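Local atomic coordinates of amine Dehydrogenase (Pseudomonas putida, PDB entry 1JMX), a protein that binds two covalently attached hemes c and probably transfers electrons, as the alpha subunit of a quinohemoprotein amine dehydrogenase. Residues A[102-105]-A[106-110]; A[77-80]-A[81-85]; A[61-64]-A[65-69]. All coordinates share one frame; numbering follows the deposited sequence.

Interaction 1. Residues A[102-105]-A[106-110]; sequences RCHS and GARVA. With HEC (heme c), chain E.
His-104 and Arg-108, four residues apart, stack on each other beside heme c, where the chain turns from the covalent heme attachment into helix 107-110. Arg-102 opens the segment: its guanidinium has the heme methyl CMC over one face, while its NH1 is hydrogen-bonded to Gln-136, so the long side chain spans from the heme edge to the loop that holds Gln-136. Cys-103 follows with the thioether, SG to heme CAC at 1.8 Å, a bond that requires the thiol of cysteine. At His-104, CG lies between the backbone N and carbonyl carbon (chi1 48°), which turns the ring toward the iron, and NE2 ligates the iron at 2.0 Å. Its ND1 donates a nearly straight bond, 168° at the hydrogen, to the carbonyl O of Ser-105, 2.9 Å away and in the ring plane. This grip fixes the rotation of the imidazole and probably makes it a somewhat stronger electron donor to iron. Over one face of the ring comes Arg-108, its CD 3.7 Å from the His-104 ring centroid. Because the arginine bends at chi3, the guanidinium can then spread over the histidine, its plane 19° from that of the ring. NH1 donates a hydrogen bond to heme propionate O1D at 2.9 Å, while NE and NH2 bond to Pro-494 O and Leu-493 O at the chain's C-terminus. Ser-105 suits the helix start: its OG accepts from Arg-108 N at 3.3 Å, a capping bond, and is also hydrogen-bonded to Pro-494. Val-109 brings branched methyls against the heme rim, CG1 lying 3.6 Å from heme CMB. With Cys-100 making the other thioether and His-126 the second axial ligand, this is the CXXCH heme-attachment motif of a c-type cytochrome, here with bis-histidine iron.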
loop_
_atom_site.group_PDB
_atom_site.type_symbol
_atom_site.label_atom_id
_atom_site.label_comp_id
_atom_site.label_asym_id
_atom_site.label_seq_id
_atom_site.Cartn_x
_atom_site.Cartn_y
_atom_site.Cartn_z
ATOM N N ARG A 102 -8.883 -0.123 -0.905
ATOM C CA ARG A 102 -8.104 -0.932 0.026
ATOM C C ARG A 102 -6.644 -1.112 -0.390
ATOM O O ARG A 102 -5.825 -1.588 0.385
ATOM C CB ARG A 102 -8.768 -2.292 0.252
ATOM C CG ARG A 102 -8.782 -3.187 -0.958
ATOM C CD ARG A 102 -9.278 -4.563 -0.591
ATOM N NE ARG A 102 -9.351 -5.447 -1.749
ATOM C CZ ARG A 102 -8.318 -6.100 -2.280
ATOM N NH1 ARG A 102 -7.100 -5.978 -1.768
ATOM N NH2 ARG A 102 -8.518 -6.920 -3.307
ATOM N N CYS A 103 -6.329 -0.698 -1.608
ATOM C CA CYS A 103 -4.981 -0.793 -2.151
ATOM C C CYS A 103 -4.424 0.619 -2.212
ATOM O O CYS A 103 -3.470 0.957 -1.513
ATOM C CB CYS A 103 -5.058 -1.390 -3.551
ATOM S SG CYS A 103 -5.098 -3.172 -3.548
ATOM N N HIS A 104 -4.995 1.411 -3.112
ATOM C CA HIS A 104 -4.639 2.807 -3.262
ATOM C C HIS A 104 -5.816 3.586 -2.667
ATOM O O HIS A 104 -6.797 2.992 -2.220
ATOM C CB HIS A 104 -4.408 3.175 -4.739
ATOM C CG HIS A 104 -5.489 2.710 -5.670
ATOM N ND1 HIS A 104 -6.754 3.251 -5.687
ATOM C CD2 HIS A 104 -5.482 1.750 -6.623
ATOM C CE1 HIS A 104 -7.483 2.648 -6.606
ATOM N NE2 HIS A 104 -6.734 1.730 -7.190
ATOM N N SER A 105 -5.723 4.906 -2.670
ATOM C CA SER A 105 -6.775 5.747 -2.117
ATOM C C SER A 105 -8.066 5.697 -2.927
ATOM O O SER A 105 -8.057 5.355 -4.103
ATOM C CB SER A 105 -6.293 7.200 -2.050
ATOM O OG SER A 105 -6.209 7.766 -3.344
ATOM N N GLY A 106 -9.178 6.021 -2.276
ATOM C CA GLY A 106 -10.457 6.073 -2.951
ATOM C C GLY A 106 -10.539 7.377 -3.731
ATOM O O GLY A 106 -11.389 7.523 -4.601
ATOM N N ALA A 107 -9.661 8.329 -3.406
ATOM C CA ALA A 107 -9.614 9.627 -4.081
ATOM C C ALA A 107 -9.124 9.483 -5.519
ATOM O O ALA A 107 -9.508 10.262 -6.383
ATOM C CB ALA A 107 -8.725 10.593 -3.324
ATOM N N ARG A 108 -8.262 8.495 -5.760
ATOM C CA ARG A 108 -7.721 8.214 -7.091
ATOM C C ARG A 108 -8.874 7.846 -8.033
ATOM O O ARG A 108 -8.844 8.141 -9.224
ATOM C CB ARG A 108 -6.712 7.065 -7.014
ATOM C CG ARG A 108 -6.120 6.658 -8.349
ATOM C CD ARG A 108 -5.246 5.424 -8.243
ATOM N NE ARG A 108 -3.997 5.681 -7.540
ATOM C CZ ARG A 108 -2.987 4.820 -7.468
ATOM N NH1 ARG A 108 -3.075 3.641 -8.059
ATOM N NH2 ARG A 108 -1.896 5.127 -6.789
ATOM N N VAL A 109 -9.901 7.227 -7.466
ATOM C CA VAL A 109 -11.088 6.814 -8.194
ATOM C C VAL A 109 -11.994 8.022 -8.445
ATOM O O VAL A 109 -12.440 8.246 -9.568
ATOM C CB VAL A 109 -11.873 5.758 -7.379
ATOM C CG1 VAL A 109 -13.140 5.349 -8.102
ATOM C CG2 VAL A 109 -10.998 4.554 -7.099
ATOM N N ALA A 110 -12.251 8.796 -7.390
ATOM C CA ALA A 110 -13.110 9.978 -7.451
ATOM C C ALA A 110 -12.553 11.122 -8.298
ATOM O O ALA A 110 -13.289 12.029 -8.677
ATOM C CB ALA A 110 -13.423 10.465 -6.046
HETATM FE FE HEC E . -7.043 0.499 -8.786
HETATM C CHA HEC E . -4.804 2.123 -10.661
HETATM C CHB HEC E . -9.472 2.457 -10.075
HETATM C CHC HEC E . -9.359 -1.244 -7.034
HETATM C CHD HEC E . -4.556 -1.495 -7.521
HETATM N NA HEC E . -7.116 1.980 -10.061
HETATM C C1A HEC E . -6.090 2.541 -10.749
HETATM C C2A HEC E . -6.532 3.615 -11.593
HETATM C C3A HEC E . -7.847 3.716 -11.413
HETATM C C4A HEC E . -8.210 2.691 -10.474
HETATM C CMA HEC E . -8.781 4.706 -12.087
HETATM C CAA HEC E . -5.650 4.434 -12.509
HETATM C CBA HEC E . -6.097 4.050 -13.918
HETATM C CGA HEC E . -5.362 4.699 -15.063
HETATM O O1A HEC E . -4.447 5.481 -14.868
HETATM O O2A HEC E . -5.710 4.402 -16.186
HETATM N NB HEC E . -8.979 0.587 -8.589
HETATM C C1B HEC E . -9.862 1.474 -9.206
HETATM C C2B HEC E . -11.228 1.245 -8.876
HETATM C C3B HEC E . -11.215 0.175 -8.033
HETATM C C4B HEC E . -9.813 -0.214 -7.836
HETATM C CMB HEC E . -12.445 2.036 -9.399
HETATM C CAB HEC E . -12.482 -0.444 -7.461
HETATM C CBB HEC E . -12.911 -1.772 -8.090
HETATM N NC HEC E . -6.965 -1.021 -7.524
HETATM C C1C HEC E . -8.027 -1.616 -6.878
HETATM C C2C HEC E . -7.600 -2.683 -6.022
HETATM C C3C HEC E . -6.271 -2.754 -6.136
HETATM C C4C HEC E . -5.862 -1.730 -7.090
HETATM C CMC HEC E . -8.521 -3.547 -5.157
HETATM C CAC HEC E . -5.418 -3.659 -5.274
HETATM C CBC HEC E . -5.110 -5.077 -5.714
HETATM N ND HEC E . -5.099 0.336 -9.035
HETATM C C1D HEC E . -4.199 -0.531 -8.450
HETATM C C2D HEC E . -2.839 -0.308 -8.947
HETATM C C3D HEC E . -2.973 0.731 -9.848
HETATM C C4D HEC E . -4.333 1.095 -9.864
HETATM C CMD HEC E . -1.583 -1.075 -8.540
HETATM C CAD HEC E . -1.953 1.456 -10.734
HETATM C CBD HEC E . -0.517 1.074 -10.599
HETATM C CGD HEC E . 0.189 1.987 -9.654
HETATM O O1D HEC E . -0.483 2.577 -8.778
HETATM O O2D HEC E . 1.427 2.128 -9.771
#

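Interaction 2. Residues A[77-80]-A[81-85]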
loop_
_atom_site.group_PDB
_atom_site.type_symbol
_atom_site.label_atom_id
_atom_site.label_comp_id
_atom_site.label_asym_id
_atom_site.label_seq_id
_atom_site.Cartn_x
_atom_site.Cartn_y
_atom_site.Cartn_z
ATOM N N GLY A 77 -13.422 18.171 -2.375
ATOM C CA GLY A 77 -13.310 17.152 -1.346
ATOM C C GLY A 77 -12.253 16.080 -1.545
ATOM O O GLY A 77 -11.980 15.315 -0.621
ATOM N N VAL A 78 -11.670 15.998 -2.738
ATOM C CA VAL A 78 -10.639 14.996 -3.001
ATOM C C VAL A 78 -9.329 15.614 -3.508
ATOM O O VAL A 78 -8.458 14.909 -4.023
ATOM C CB VAL A 78 -11.141 13.852 -3.959
ATOM C CG1 VAL A 78 -12.072 12.912 -3.215
ATOM C CG2 VAL A 78 -11.858 14.417 -5.170
ATOM N N ARG A 79 -9.163 16.920 -3.292
ATOM C CA ARG A 79 -7.959 17.607 -3.730
ATOM C C ARG A 79 -6.713 17.243 -2.916
ATOM O O ARG A 79 -5.593 17.464 -3.367
ATOM C CB ARG A 79 -8.182 19.123 -3.758
ATOM C CG ARG A 79 -9.256 19.568 -4.755
ATOM C CD ARG A 79 -9.224 21.076 -4.997
ATOM N NE ARG A 79 -7.938 21.506 -5.541
ATOM C CZ ARG A 79 -7.604 21.431 -6.825
ATOM N NH1 ARG A 79 -8.465 20.961 -7.714
ATOM N NH2 ARG A 79 -6.381 21.756 -7.216
ATOM N N TYR A 80 -6.914 16.657 -1.737
ATOM C CA TYR A 80 -5.809 16.246 -0.871
ATOM C C TYR A 80 -4.880 15.239 -1.542
ATOM O O TYR A 80 -3.707 15.142 -1.186
ATOM C CB TYR A 80 -6.326 15.657 0.448
ATOM C CG TYR A 80 -7.242 14.456 0.306
ATOM C CD1 TYR A 80 -8.625 14.616 0.296
ATOM C CD2 TYR A 80 -6.728 13.161 0.171
ATOM C CE1 TYR A 80 -9.481 13.527 0.153
ATOM C CE2 TYR A 80 -7.580 12.053 0.027
ATOM C CZ TYR A 80 -8.954 12.252 0.016
ATOM O OH TYR A 80 -9.814 11.193 -0.143
ATOM N N ALA A 81 -5.414 14.485 -2.502
ATOM C CA ALA A 81 -4.634 13.480 -3.236
ATOM C C ALA A 81 -3.575 14.141 -4.119
ATOM O O ALA A 81 -2.419 13.719 -4.128
ATOM C CB ALA A 81 -5.558 12.588 -4.073
ATOM N N MET A 82 -3.979 15.181 -4.850
ATOM C CA MET A 82 -3.062 15.918 -5.724
ATOM C C MET A 82 -2.107 16.745 -4.867
ATOM O O MET A 82 -0.965 16.989 -5.254
ATOM C CB MET A 82 -3.830 16.848 -6.669
ATOM C CG MET A 82 -4.726 16.141 -7.674
ATOM S SD MET A 82 -5.694 17.287 -8.689
ATOM C CE MET A 82 -7.031 17.636 -7.576
ATOM N N GLU A 83 -2.590 17.161 -3.699
ATOM C CA GLU A 83 -1.811 17.960 -2.766
ATOM C C GLU A 83 -0.885 17.104 -1.915
ATOM O O GLU A 83 -0.195 17.607 -1.034
ATOM C CB GLU A 83 -2.747 18.807 -1.901
ATOM C CG GLU A 83 -3.516 19.854 -2.715
ATOM C CD GLU A 83 -4.617 20.547 -1.930
ATOM O OE1 GLU A 83 -4.923 20.107 -0.806
ATOM O OE2 GLU A 83 -5.197 21.520 -2.445
ATOM N N ARG A 84 -0.872 15.805 -2.196
ATOM C CA ARG A 84 -0.010 14.852 -1.507
ATOM C C ARG A 84 -0.153 14.824 0.008
ATOM O O ARG A 84 0.836 14.709 0.731
ATOM C CB ARG A 84 1.461 15.082 -1.888
ATOM C CG ARG A 84 1.759 14.989 -3.385
ATOM C CD ARG A 84 1.452 13.606 -3.938
ATOM N NE ARG A 84 2.334 12.584 -3.385
ATOM C CZ ARG A 84 2.168 11.277 -3.566
ATOM N NH1 ARG A 84 1.150 10.821 -4.286
ATOM N NH2 ARG A 84 3.026 10.421 -3.036
ATOM N N ARG A 85 -1.382 14.967 0.482
ATOM C CA ARG A 85 -1.658 14.907 1.905
ATOM C C ARG A 85 -1.928 13.430 2.196
ATOM O O ARG A 85 -3.076 12.995 2.294
ATOM C CB ARG A 85 -2.866 15.778 2.247
ATOM C CG ARG A 85 -2.682 17.239 1.891
ATOM C CD ARG A 85 -3.864 18.051 2.354
ATOM N NE ARG A 85 -3.823 19.434 1.884
ATOM C CZ ARG A 85 -3.261 20.453 2.538
ATOM N NH1 ARG A 85 -2.677 20.260 3.716
ATOM N NH2 ARG A 85 -3.285 21.673 2.008
HETATM O O HOH W 1 -4.969 22.445 -4.866
HETATM O O HOH W 2 -7.279 23.888 -3.531
#
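Two consecutive type I beta turns, Val-78 to Ala-81 and Ala-81 to Arg-84, wind Arg-79 and Tyr-80 against Glu-83 and Arg-85. Arg-79 O accepts from Glu-83 N at 3.0 Å. Tyr-80 O receives Arg-85 N at 2.9 Å; with the weak bond from Arg-84 N to Ala-81 O and the positive phi of Arg-84, this resembles a Schellman motif. A carboxylate with two oxygens serves two arginines here. Glu-83 OE1 takes Arg-85 NE in a salt bridge at 3.0 Å, on its anti side but 29° out of the carboxylate plane, while OE2 is linked to Arg-79 NH2 probably through a water, the charges being too far apart for a direct salt bridge. Met-82, bent at chi3 (-82°), lays its CE methyl over one face of the Arg-79 guanidinium, toward the rim, 3.6 Å from NH1. Arg-79 forms a salt bridge with Glu-237 and Arg-85 with Asp-275, while Tyr-80 OH is hydrogen-bonded to Glu-90. Val-78, Tyr-80 and the small Ala-81 pack on helix 107-110, while Met-82 and Glu-83 touch strand 247-256 and Arg-84 and Arg-85 strand 259-266, so the turns are wedged between that helix and the barrel.

Interaction 3. Residues A[61-64]-A[65-69]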
loop_
_atom_site.group_PDB
_atom_site.type_symbol
_atom_site.label_atom_id
_atom_site.label_comp_id
_atom_site.label_asym_id
_atom_site.label_seq_id
_atom_site.Cartn_x
_atom_site.Cartn_y
_atom_site.Cartn_z
ATOM N N VAL A 61 0.242 15.123 -21.801
ATOM C CA VAL A 61 -0.460 15.362 -20.537
ATOM C C VAL A 61 -1.177 16.710 -20.603
ATOM O O VAL A 61 -2.353 16.803 -20.277
ATOM C CB VAL A 61 0.516 15.341 -19.327
ATOM C CG1 VAL A 61 -0.190 15.823 -18.059
ATOM C CG2 VAL A 61 1.069 13.931 -19.120
ATOM N N LYS A 62 -0.470 17.736 -21.073
ATOM C CA LYS A 62 -1.035 19.078 -21.202
ATOM C C LYS A 62 -2.248 19.027 -22.123
ATOM O O LYS A 62 -3.327 19.517 -21.778
ATOM C CB LYS A 62 0.015 20.045 -21.763
ATOM C CG LYS A 62 -0.482 21.477 -22.006
ATOM C CD LYS A 62 -0.622 22.253 -20.707
ATOM C CE LYS A 62 -1.012 23.706 -20.942
ATOM N NZ LYS A 62 -2.471 23.915 -21.139
ATOM N N TYR A 63 -2.073 18.374 -23.267
ATOM C CA TYR A 63 -3.131 18.239 -24.259
ATOM C C TYR A 63 -4.357 17.517 -23.709
ATOM O O TYR A 63 -5.484 17.989 -23.843
ATOM C CB TYR A 63 -2.606 17.504 -25.506
ATOM C CG TYR A 63 -3.661 17.295 -26.567
ATOM C CD1 TYR A 63 -4.269 16.046 -26.748
ATOM C CD2 TYR A 63 -4.097 18.359 -27.362
ATOM C CE1 TYR A 63 -5.288 15.868 -27.687
ATOM C CE2 TYR A 63 -5.118 18.190 -28.307
ATOM C CZ TYR A 63 -5.711 16.946 -28.461
ATOM O OH TYR A 63 -6.735 16.793 -29.370
ATOM N N LEU A 64 -4.134 16.378 -23.072
ATOM C CA LEU A 64 -5.236 15.592 -22.531
ATOM C C LEU A 64 -5.881 16.203 -21.286
ATOM O O LEU A 64 -7.086 16.111 -21.108
ATOM C CB LEU A 64 -4.762 14.167 -22.270
ATOM C CG LEU A 64 -4.310 13.471 -23.555
ATOM C CD1 LEU A 64 -3.507 12.232 -23.231
ATOM C CD2 LEU A 64 -5.524 13.150 -24.414
ATOM N N ALA A 65 -5.081 16.873 -20.464
ATOM C CA ALA A 65 -5.574 17.503 -19.247
ATOM C C ALA A 65 -6.520 18.669 -19.555
ATOM O O ALA A 65 -7.455 18.930 -18.810
ATOM C CB ALA A 65 -4.406 17.970 -18.389
ATOM N N ASP A 66 -6.262 19.367 -20.655
ATOM C CA ASP A 66 -7.096 20.487 -21.075
ATOM C C ASP A 66 -8.351 19.986 -21.772
ATOM O O ASP A 66 -9.449 20.427 -21.459
ATOM C CB ASP A 66 -6.330 21.405 -22.030
ATOM C CG ASP A 66 -5.328 22.297 -21.327
ATOM O OD1 ASP A 66 -4.861 21.983 -20.209
ATOM O OD2 ASP A 66 -4.990 23.334 -21.916
ATOM N N LYS A 67 -8.183 19.063 -22.718
ATOM C CA LYS A 67 -9.303 18.493 -23.474
ATOM C C LYS A 67 -10.262 17.676 -22.608
ATOM O O LYS A 67 -11.488 17.833 -22.684
ATOM C CB LYS A 67 -8.778 17.603 -24.608
ATOM C CG LYS A 67 -9.014 18.153 -26.006
ATOM C CD LYS A 67 -8.408 19.557 -26.159
ATOM C CE LYS A 67 -6.920 19.589 -25.769
ATOM N NZ LYS A 67 -6.298 20.960 -25.654
ATOM N N GLN A 68 -9.692 16.790 -21.797
ATOM C CA GLN A 68 -10.475 15.920 -20.931
ATOM C C GLN A 68 -10.079 16.024 -19.465
ATOM O O GLN A 68 -9.447 15.131 -18.903
ATOM C CB GLN A 68 -10.355 14.483 -21.425
ATOM C CG GLN A 68 -10.971 14.266 -22.799
ATOM C CD GLN A 68 -10.206 13.254 -23.613
ATOM O OE1 GLN A 68 -9.989 13.442 -24.810
ATOM N NE2 GLN A 68 -9.771 12.184 -22.969
ATOM N N GLY A 69 -10.461 17.134 -18.854
ATOM C CA GLY A 69 -10.161 17.351 -17.455
ATOM C C GLY A 69 -11.432 17.344 -16.634
ATOM O O GLY A 69 -12.497 16.960 -17.117
#
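Lys-62 with Asp-66 and Tyr-63 with Lys-67 form i, i+4 pairs on the last turns of helix 54-67, in the heme-binding part of the chain. The charged pair is a salt bridge, Lys-62 NZ to Asp-66 OD2 at 2.7 Å. Bends at chi2 (75°) and chi4 bring the lysine amine back alongside the helix, although the side chain sets out away from the following turn. Both ends have further partners: Lys-62 NZ makes a second salt bridge to Asp-208, and Asp-66 OD1 accepts from the backbone N of Asn-234. A flexible cation and a short carboxylate thus suit a helix flank that lies against strand 223-233 of the barrel.

The aromatic contact appears to be a CH-pi interaction. Lys-67 CE lies over one face of the Tyr-63 ring, 3.8 Å from its centroid and shifted toward the rim, but CE also sits too close to Tyr-63 O in the model, so its exact place is doubtful.

Backbone bonds hold the helix together: Ala-65 N to Val-61 O at 2.7 Å, Asp-66 N to Lys-62 O at 3.1 Å, and Gln-68 N to Leu-64 O at 2.8 Å. Apolar residues take the inner side, where Val-61 packs on Leu-38 and Ile-41 of helix 34-48, Leu-64 comes within about 4 Å of a heme at its nearest side-chain atom, and the small Ala-65 fits against Pro-34 and Tyr-233. Gln-68 is the first residue to leave helical angles, and its amide NH2 can serve two backbone carbonyls at once: NE2 donates to both Ile-27 O and Gln-30 O.

In the fold
Along the chain the order is interaction 3, interaction 2, interaction 1, all within the heme-binding part that precedes the eight-stranded barrel. Interactions 1 and 2 have centres about 11 Å apart and touch: Ala-107 CB lies 3.4 Å from Tyr-80 OH and meets Ala-81, while Ala-110 rests on Val-78. The centre of interaction 3 lies about 21 Å from that of interaction 1 and about 19 Å from that of interaction 2, with nearest atoms about 10 Å from either. Interaction 2 joins the heme-ligating segment of interaction 1 to barrel strands 247-256 and 259-266, and interaction 3 brings the end of helix 54-67 against another part of the barrel, strand 223-233.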